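Local atomic coordinates of extracellular solute-binding protein family 5 (PDB entry 4ONY), a protein that probably serves as the periplasmic substrate-binding component of an ABC transporter, with peptides the likely cargo. Residues Thr97-Asp109 / Trp114-Ser126. Residues are numbered along the deposited sequence; the frame is centred on the assembly and turned at random.
Sequences TLYSLLAEKVAID and WVEFTLNPKAKWS
Asp109 and Trp114 meet at the closed end of the pair, where Asp109 CB sits 3.6 Å from the centroid of the five-membered ring of Trp114 and 15° off its normal, a CH-pi contact over the face. The first torsion sets Trp114 CG between its own N and carbonyl carbon, folding the indole back across the neighbouring strand, and its six-membered ring reaches Ala107, Trp114 CZ3 lying 4.1 Å from Ala107 CB. The carboxylate of Asp109 also forms a salt bridge with Lys113.

Strands 105-108 and 114-119 run antiparallel at 164°, forming a beta hairpin within a larger antiparallel sheet. Ala107 and Glu116 form a hydrogen-bonded pair, each backbone N donating to the other's O, which fixes the register. On one face Val106 CG2 touches both Val115 CG2 and Phe117 CE1, each at 3.8 Å, while Met88 and helix 181-187 pack on Phe117. The register slips by one at a classic beta bulge, where Thr118 O accepts from Glu104 N (2.7 Å) and Lys105 N (3.2 Å).

From the bulge, Glu104, its chain extended, passes at a slant over Asn120: Glu104 CB lies 3.8 Å from Asn120 CA, CG and CD approach Asn120 ND2, and the carboxylate stacks on the amide with planes 14° apart. At the tip, Glu104 OE1 comes 3.3 Å from Pro121 CD and accepts from a water that also donates to Leu119 O.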
ATOM      1  N   THR A  97      13.105   6.156  -3.850  1.00 14.40           N
ATOM      2  CA  THR A  97      14.344   6.269  -4.614  1.00 14.42           C
ATOM      3  C   THR A  97      14.535   5.026  -5.495  1.00 14.22           C
ATOM      4  O   THR A  97      14.357   3.898  -5.043  1.00 13.03           O
ATOM      5  CB  THR A  97      15.546   6.412  -3.704  1.00 14.65           C
ATOM      6  OG1 THR A  97      15.377   7.561  -2.852  1.00 15.20           O
ATOM      7  CG2 THR A  97      16.853   6.593  -4.547  1.00 14.98           C
ATOM      8  N   LEU A  98      14.901   5.278  -6.744  1.00 14.40           N
ATOM      9  CA  LEU A  98      15.224   4.258  -7.741  1.00 14.78           C
ATOM     10  C   LEU A  98      16.712   4.229  -8.049  1.00 15.14           C
ATOM     11  O   LEU A  98      17.351   5.287  -8.102  1.00 15.73           O
ATOM     12  CB  LEU A  98      14.489   4.594  -9.025  1.00 15.20           C
ATOM     13  CG  LEU A  98      12.960   4.842  -8.916  1.00 15.38           C
ATOM     14  CD1 LEU A  98      12.390   5.266 -10.249  1.00 16.10           C
ATOM     15  CD2 LEU A  98      12.272   3.575  -8.450  1.00 15.21           C
ATOM     16  N   TYR A  99      17.266   3.038  -8.274  1.00 15.26           N
ATOM     17  CA  TYR A  99      18.670   2.856  -8.655  1.00 15.30           C
ATOM     18  C   TYR A  99      18.740   2.121  -9.999  1.00 15.73           C
ATOM     19  O   TYR A  99      17.712   1.628 -10.511  1.00 14.77           O
ATOM     20  CB  TYR A  99      19.451   2.095  -7.559  1.00 15.41           C
ATOM     21  CG  TYR A  99      19.588   2.898  -6.293  1.00 14.60           C
ATOM     22  CD1 TYR A  99      20.603   3.813  -6.155  1.00 14.68           C
ATOM     23  CD2 TYR A  99      18.637   2.789  -5.248  1.00 13.71           C
ATOM     24  CE1 TYR A  99      20.711   4.633  -5.028  1.00 14.51           C
ATOM     25  CE2 TYR A  99      18.735   3.570  -4.130  1.00 13.90           C
ATOM     26  CZ  TYR A  99      19.768   4.525  -4.027  1.00 14.37           C
ATOM     27  OH  TYR A  99      19.900   5.359  -2.913  1.00 14.86           O
ATOM     28  N   SER A 100      19.938   2.072 -10.578  1.00 15.53           N
ATOM     29  CA  SER A 100      20.159   1.506 -11.913  1.00 16.52           C
ATOM     30  C   SER A 100      19.681   0.042 -12.043  1.00 16.39           C
ATOM     31  O   SER A 100      19.816  -0.756 -11.119  1.00 16.28           O
ATOM     32  CB  SER A 100      21.630   1.613 -12.294  1.00 17.22           C
ATOM     33  OG  SER A 100      22.006   2.988 -12.346  1.00 17.90           O
ATOM     34  N   LEU A 101      19.028  -0.274 -13.150  1.00 15.68           N
ATOM     35  CA  LEU A 101      18.729  -1.699 -13.496  1.00 15.57           C
ATOM     36  C   LEU A 101      18.953  -1.803 -15.008  1.00 15.78           C
ATOM     37  O   LEU A 101      20.115  -1.679 -15.447  1.00 16.35           O
ATOM     38  CB  LEU A 101      17.342  -2.111 -13.042  1.00 14.67           C
ATOM     39  CG  LEU A 101      16.987  -3.594 -13.173  1.00 14.64           C
ATOM     40  CD1 LEU A 101      17.924  -4.421 -12.308  1.00 14.46           C
ATOM     41  CD2 LEU A 101      15.506  -3.847 -12.812  1.00 14.03           C
ATOM     42  N   LEU A 102      17.894  -1.875 -15.821  1.00 15.22           N
ATOM     43  CA  LEU A 102      18.138  -1.914 -17.279  1.00 15.82           C
ATOM     44  C   LEU A 102      18.836  -0.639 -17.765  1.00 15.97           C
ATOM     45  O   LEU A 102      19.694  -0.699 -18.666  1.00 16.07           O
ATOM     46  CB  LEU A 102      16.851  -2.174 -18.074  1.00 15.82           C
ATOM     47  CG  LEU A 102      16.305  -3.606 -18.052  1.00 15.89           C
ATOM     48  CD1 LEU A 102      14.921  -3.670 -18.658  1.00 15.84           C
ATOM     49  CD2 LEU A 102      17.211  -4.558 -18.814  1.00 16.94           C
ATOM     50  N   ALA A 103      18.447   0.494 -17.186  1.00 15.76           N
ATOM     51  CA  ALA A 103      19.151   1.741 -17.413  1.00 17.28           C
ATOM     52  C   ALA A 103      20.359   1.830 -16.474  1.00 17.89           C
ATOM     53  O   ALA A 103      20.212   1.791 -15.257  1.00 17.35           O
ATOM     54  CB  ALA A 103      18.217   2.914 -17.194  1.00 17.81           C
ATOM     55  N   GLU A 104      21.546   1.893 -17.052  1.00 18.78           N
ATOM     56  CA  GLU A 104      22.768   2.004 -16.262  1.00 20.35           C
ATOM     57  C   GLU A 104      22.923   3.427 -15.728  1.00 20.56           C
ATOM     58  O   GLU A 104      23.440   3.617 -14.642  1.00 20.66           O
ATOM     59  CB  GLU A 104      23.992   1.637 -17.105  1.00 21.87           C
ATOM     60  CG  GLU A 104      25.286   1.527 -16.308  1.00 23.34           C
ATOM     61  CD  GLU A 104      26.469   1.033 -17.149  1.00 25.73           C
ATOM     62  OE1 GLU A 104      26.366   0.928 -18.385  1.00 25.75           O
ATOM     63  OE2 GLU A 104      27.501   0.726 -16.553  1.00 30.12           O
ATOM     64  N   LYS A 105      22.494   4.408 -16.514  1.00 21.63           N
ATOM     65  CA  LYS A 105      22.603   5.807 -16.184  1.00 23.29           C
ATOM     66  C   LYS A 105      21.315   6.548 -16.503  1.00 21.07           C
ATOM     67  O   LYS A 105      20.577   6.168 -17.378  1.00 20.77           O
ATOM     68  CB  LYS A 105      23.746   6.455 -16.973  1.00 27.43           C
ATOM     69  CG  LYS A 105      25.119   5.883 -16.684  1.00 32.84           C
ATOM     70  CD  LYS A 105      25.614   6.388 -15.328  1.00 39.15           C
ATOM     71  CE  LYS A 105      26.294   5.321 -14.450  1.00 42.73           C
ATOM     72  NZ  LYS A 105      27.731   5.152 -14.836  1.00 42.27           N
ATOM     73  N   VAL A 106      21.088   7.610 -15.770  1.00 19.91           N
ATOM     74  CA  VAL A 106      19.946   8.460 -15.917  1.00 19.91           C
ATOM     75  C   VAL A 106      20.398   9.903 -15.862  1.00 20.86           C
ATOM     76  O   VAL A 106      21.288  10.256 -15.088  1.00 21.21           O
ATOM     77  CB  VAL A 106      18.882   8.171 -14.841  1.00 19.38           C
ATOM     78  CG1 VAL A 106      19.353   8.507 -13.435  1.00 19.33           C
ATOM     79  CG2 VAL A 106      17.616   8.936 -15.135  1.00 19.77           C
ATOM     80  N   ALA A 107      19.832  10.725 -16.728  1.00 21.31           N
ATOM     81  CA  ALA A 107      19.965  12.185 -16.638  1.00 22.91           C
ATOM     82  C   ALA A 107      18.571  12.782 -16.697  1.00 23.50           C
ATOM     83  O   ALA A 107      17.656  12.202 -17.292  1.00 23.04           O
ATOM     84  CB  ALA A 107      20.834  12.711 -17.770  1.00 23.60           C
ATOM     85  N   ILE A 108      18.371  13.902 -16.016  1.00 24.91           N
ATOM     86  CA  ILE A 108      17.028  14.449 -15.879  1.00 24.95           C
ATOM     87  C   ILE A 108      17.057  15.977 -15.753  1.00 26.45           C
ATOM     88  O   ILE A 108      17.964  16.533 -15.160  1.00 27.11           O
ATOM     89  CB  ILE A 108      16.286  13.816 -14.682  1.00 24.67           C
ATOM     90  CG1 ILE A 108      14.794  14.182 -14.717  1.00 24.42           C
ATOM     91  CG2 ILE A 108      16.899  14.228 -13.348  1.00 24.47           C
ATOM     92  CD1 ILE A 108      13.951  13.368 -13.751  1.00 23.53           C
ATOM     93  N   ASP A 109      16.060  16.626 -16.326  1.00 26.07           N
ATOM     94  CA  ASP A 109      15.840  18.067 -16.213  1.00 27.64           C
ATOM     95  C   ASP A 109      15.525  18.447 -14.764  1.00 27.27           C
ATOM     96  O   ASP A 109      14.678  17.818 -14.144  1.00 26.44           O
ATOM     97  CB  ASP A 109      14.640  18.405 -17.115  1.00 28.69           C
ATOM     98  CG  ASP A 109      14.346  19.882 -17.179  1.00 30.32           C
ATOM     99  OD1 ASP A 109      15.286  20.687 -17.323  1.00 34.09           O
ATOM    100  OD2 ASP A 109      13.172  20.256 -17.006  1.00 30.82           O
ATOM    101  N   TRP A 114      12.050  16.566 -19.123  1.00 23.75           N
ATOM    102  CA  TRP A 114      12.575  15.395 -19.867  1.00 23.64           C
ATOM    103  C   TRP A 114      13.383  14.506 -18.955  1.00 22.57           C
ATOM    104  O   TRP A 114      13.844  14.964 -17.899  1.00 22.71           O
ATOM    105  CB  TRP A 114      13.458  15.810 -21.083  1.00 24.05           C
ATOM    106  CG  TRP A 114      14.627  16.664 -20.721  1.00 24.78           C
ATOM    107  CD1 TRP A 114      14.682  18.017 -20.760  1.00 25.54           C
ATOM    108  CD2 TRP A 114      15.906  16.225 -20.237  1.00 26.36           C
ATOM    109  NE1 TRP A 114      15.908  18.459 -20.337  1.00 26.45           N
ATOM    110  CE2 TRP A 114      16.686  17.385 -20.015  1.00 26.64           C
ATOM    111  CE3 TRP A 114      16.466  14.971 -19.960  1.00 26.50           C
ATOM    112  CZ2 TRP A 114      17.983  17.332 -19.502  1.00 27.50           C
ATOM    113  CZ3 TRP A 114      17.785  14.913 -19.492  1.00 26.54           C
ATOM    114  CH2 TRP A 114      18.525  16.088 -19.260  1.00 26.88           C
ATOM    115  N   VAL A 115      13.526  13.234 -19.352  1.00 21.57           N
ATOM    116  CA  VAL A 115      14.407  12.295 -18.673  1.00 21.29           C
ATOM    117  C   VAL A 115      15.077  11.446 -19.737  1.00 22.41           C
ATOM    118  O   VAL A 115      14.467  11.113 -20.745  1.00 24.30           O
ATOM    119  CB  VAL A 115      13.669  11.438 -17.601  1.00 20.23           C
ATOM    120  CG1 VAL A 115      12.615  10.550 -18.235  1.00 20.38           C
ATOM    121  CG2 VAL A 115      14.647  10.571 -16.796  1.00 19.96           C
ATOM    122  N   GLU A 116      16.337  11.121 -19.534  1.00 22.68           N
ATOM    123  CA  GLU A 116      17.089  10.341 -20.503  1.00 23.98           C
ATOM    124  C   GLU A 116      17.815   9.174 -19.809  1.00 22.34           C
ATOM    125  O   GLU A 116      18.435   9.361 -18.783  1.00 21.88           O
ATOM    126  CB  GLU A 116      18.067  11.245 -21.271  1.00 25.72           C
ATOM    127  CG  GLU A 116      18.947  10.497 -22.287  1.00 28.42           C
ATOM    128  CD  GLU A 116      19.711  11.448 -23.235  1.00 31.93           C
ATOM    129  OE1 GLU A 116      19.581  12.670 -23.112  1.00 33.65           O
ATOM    130  OE2 GLU A 116      20.385  10.999 -24.171  1.00 36.63           O
ATOM    131  N   PHE A 117      17.695   7.983 -20.383  1.00 21.39           N
ATOM    132  CA  PHE A 117      18.239   6.747 -19.821  1.00 20.38           C
ATOM    133  C   PHE A 117      19.244   6.205 -20.776  1.00 20.75           C
ATOM    134  O   PHE A 117      19.022   6.250 -22.004  1.00 22.19           O
ATOM    135  CB  PHE A 117      17.131   5.708 -19.670  1.00 19.75           C
ATOM    136  CG  PHE A 117      16.003   6.151 -18.780  1.00 19.35           C
ATOM    137  CD1 PHE A 117      16.104   6.037 -17.387  1.00 18.68           C
ATOM    138  CD2 PHE A 117      14.836   6.666 -19.324  1.00 18.70           C
ATOM    139  CE1 PHE A 117      15.060   6.440 -16.555  1.00 18.23           C
ATOM    140  CE2 PHE A 117      13.816   7.094 -18.500  1.00 18.53           C
ATOM    141  CZ  PHE A 117      13.914   6.971 -17.118  1.00 18.34           C
ATOM    142  N   THR A 118      20.332   5.679 -20.248  1.00 19.87           N
ATOM    143  CA  THR A 118      21.295   4.976 -21.059  1.00 20.26           C
ATOM    144  C   THR A 118      21.313   3.546 -20.569  1.00 19.78           C
ATOM    145  O   THR A 118      21.548   3.301 -19.389  1.00 18.45           O
ATOM    146  CB  THR A 118      22.675   5.626 -20.970  1.00 20.98           C
ATOM    147  OG1 THR A 118      22.540   7.007 -21.288  1.00 21.56           O
ATOM    148  CG2 THR A 118      23.695   4.969 -21.912  1.00 21.68           C
ATOM    149  N   LEU A 119      21.006   2.622 -21.481  1.00 20.13           N
ATOM    150  CA  LEU A 119      20.911   1.208 -21.159  1.00 20.90           C
ATOM    151  C   LEU A 119      22.287   0.606 -20.910  1.00 21.67           C
ATOM    152  O   LEU A 119      23.286   1.036 -21.482  1.00 22.46           O
ATOM    153  CB  LEU A 119      20.242   0.431 -22.288  1.00 21.50           C
ATOM    154  CG  LEU A 119      18.843   0.915 -22.710  1.00 21.45           C
ATOM    155  CD1 LEU A 119      18.320   0.085 -23.883  1.00 21.76           C
ATOM    156  CD2 LEU A 119      17.911   0.815 -21.526  1.00 21.47           C
ATOM    157  N   ASN A 120      22.309  -0.381 -20.033  1.00 21.29           N
ATOM    158  CA  ASN A 120      23.503  -1.128 -19.735  1.00 21.70           C
ATOM    159  C   ASN A 120      23.855  -2.020 -20.931  1.00 21.99           C
ATOM    160  O   ASN A 120      22.992  -2.756 -21.427  1.00 20.97           O
ATOM    161  CB  ASN A 120      23.225  -1.986 -18.502  1.00 21.45           C
ATOM    162  CG  ASN A 120      24.479  -2.626 -17.953  1.00 21.70           C
ATOM    163  OD1 ASN A 120      25.233  -3.296 -18.703  1.00 22.42           O
ATOM    164  ND2 ASN A 120      24.708  -2.457 -16.661  1.00 20.90           N
ATOM    165  N   PRO A 121      25.091  -1.939 -21.426  1.00 22.70           N
ATOM    166  CA  PRO A 121      25.374  -2.744 -22.643  1.00 23.35           C
ATOM    167  C   PRO A 121      25.320  -4.259 -22.442  1.00 22.99           C
ATOM    168  O   PRO A 121      25.210  -4.992 -23.416  1.00 22.41           O
ATOM    169  CB  PRO A 121      26.775  -2.303 -23.050  1.00 24.36           C
ATOM    170  CG  PRO A 121      27.366  -1.676 -21.814  1.00 24.39           C
ATOM    171  CD  PRO A 121      26.212  -1.075 -21.045  1.00 23.19           C
ATOM    172  N   LYS A 122      25.373  -4.728 -21.202  1.00 22.82           N
ATOM    173  CA  LYS A 122      25.229  -6.157 -20.931  1.00 22.79           C
ATOM    174  C   LYS A 122      23.776  -6.655 -20.899  1.00 21.05           C
ATOM    175  O   LYS A 122      23.551  -7.854 -20.755  1.00 20.36           O
ATOM    176  CB  LYS A 122      25.807  -6.494 -19.569  1.00 24.61           C
ATOM    177  CG  LYS A 122      27.243  -6.193 -19.374  1.00 28.59           C
ATOM    178  CD  LYS A 122      27.581  -6.402 -17.895  1.00 31.64           C
ATOM    179  CE  LYS A 122      29.086  -6.336 -17.689  1.00 36.57           C
ATOM    180  NZ  LYS A 122      29.452  -6.710 -16.282  1.00 39.76           N
ATOM    181  N   ALA A 123      22.797  -5.763 -20.969  1.00 19.93           N
ATOM    182  CA  ALA A 123      21.402  -6.182 -20.752  1.00 19.25           C
ATOM    183  C   ALA A 123      20.948  -7.143 -21.851  1.00 19.43           C
ATOM    184  O   ALA A 123      21.082  -6.817 -23.014  1.00 18.72           O
ATOM    185  CB  ALA A 123      20.497  -4.979 -20.718  1.00 18.66           C
ATOM    186  N   LYS A 124      20.409  -8.299 -21.463  1.00 19.50           N
ATOM    187  CA  LYS A 124      19.921  -9.325 -22.377  1.00 20.65           C
ATOM    188  C   LYS A 124      18.599  -9.924 -21.904  1.00 19.97           C
ATOM    189  O   LYS A 124      18.364 -10.108 -20.697  1.00 19.57           O
ATOM    190  CB  LYS A 124      20.919 -10.485 -22.523  1.00 23.15           C
ATOM    191  CG  LYS A 124      22.302 -10.070 -22.995  1.00 26.12           C
ATOM    192  CD  LYS A 124      23.351 -11.211 -22.914  1.00 29.07           C
ATOM    193  CE  LYS A 124      23.941 -11.484 -21.498  1.00 31.85           C
ATOM    194  NZ  LYS A 124      24.935 -10.472 -20.895  1.00 32.91           N
ATOM    195  N   TRP A 125      17.762 -10.230 -22.881  1.00 18.80           N
ATOM    196  CA  TRP A 125      16.603 -11.106 -22.735  1.00 18.44           C
ATOM    197  C   TRP A 125      17.075 -12.498 -22.316  1.00 18.46           C
ATOM    198  O   TRP A 125      18.262 -12.836 -22.480  1.00 18.28           O
ATOM    199  CB  TRP A 125      15.812 -11.141 -24.076  1.00 18.04           C
ATOM    200  CG  TRP A 125      15.410  -9.772 -24.504  1.00 17.42           C
ATOM    201  CD1 TRP A 125      15.920  -9.029 -25.538  1.00 17.62           C
ATOM    202  CD2 TRP A 125      14.458  -8.931 -23.840  1.00 16.74           C
ATOM    203  NE1 TRP A 125      15.291  -7.801 -25.595  1.00 16.89           N
ATOM    204  CE2 TRP A 125      14.408  -7.709 -24.546  1.00 16.83           C
ATOM    205  CE3 TRP A 125      13.663  -9.095 -22.726  1.00 16.47           C
ATOM    206  CZ2 TRP A 125      13.576  -6.651 -24.157  1.00 16.57           C
ATOM    207  CZ3 TRP A 125      12.815  -8.036 -22.321  1.00 16.28           C
ATOM    208  CH2 TRP A 125      12.792  -6.835 -23.046  1.00 16.51           C
ATOM    209  N   SER A 126      16.182 -13.277 -21.717  1.00 17.83           N
ATOM    210  CA  SER A 126      16.547 -14.598 -21.200  1.00 18.43           C
ATOM    211  C   SER A 126      16.895 -15.561 -22.320  1.00 19.89           C
ATOM    212  O   SER A 126      17.523 -16.554 -22.062  1.00 19.76           O
ATOM    213  CB  SER A 126      15.423 -15.224 -20.336  1.00 18.51           C
ATOM    214  OG  SER A 126      14.231 -15.448 -21.068  1.00 18.51           O
TER
HETATM  215  O   HOH W   1      22.801  -1.176 -14.907  1.00 17.66           O
HETATM  216  O   HOH W   2      25.560   2.356 -20.309  1.00 32.68           O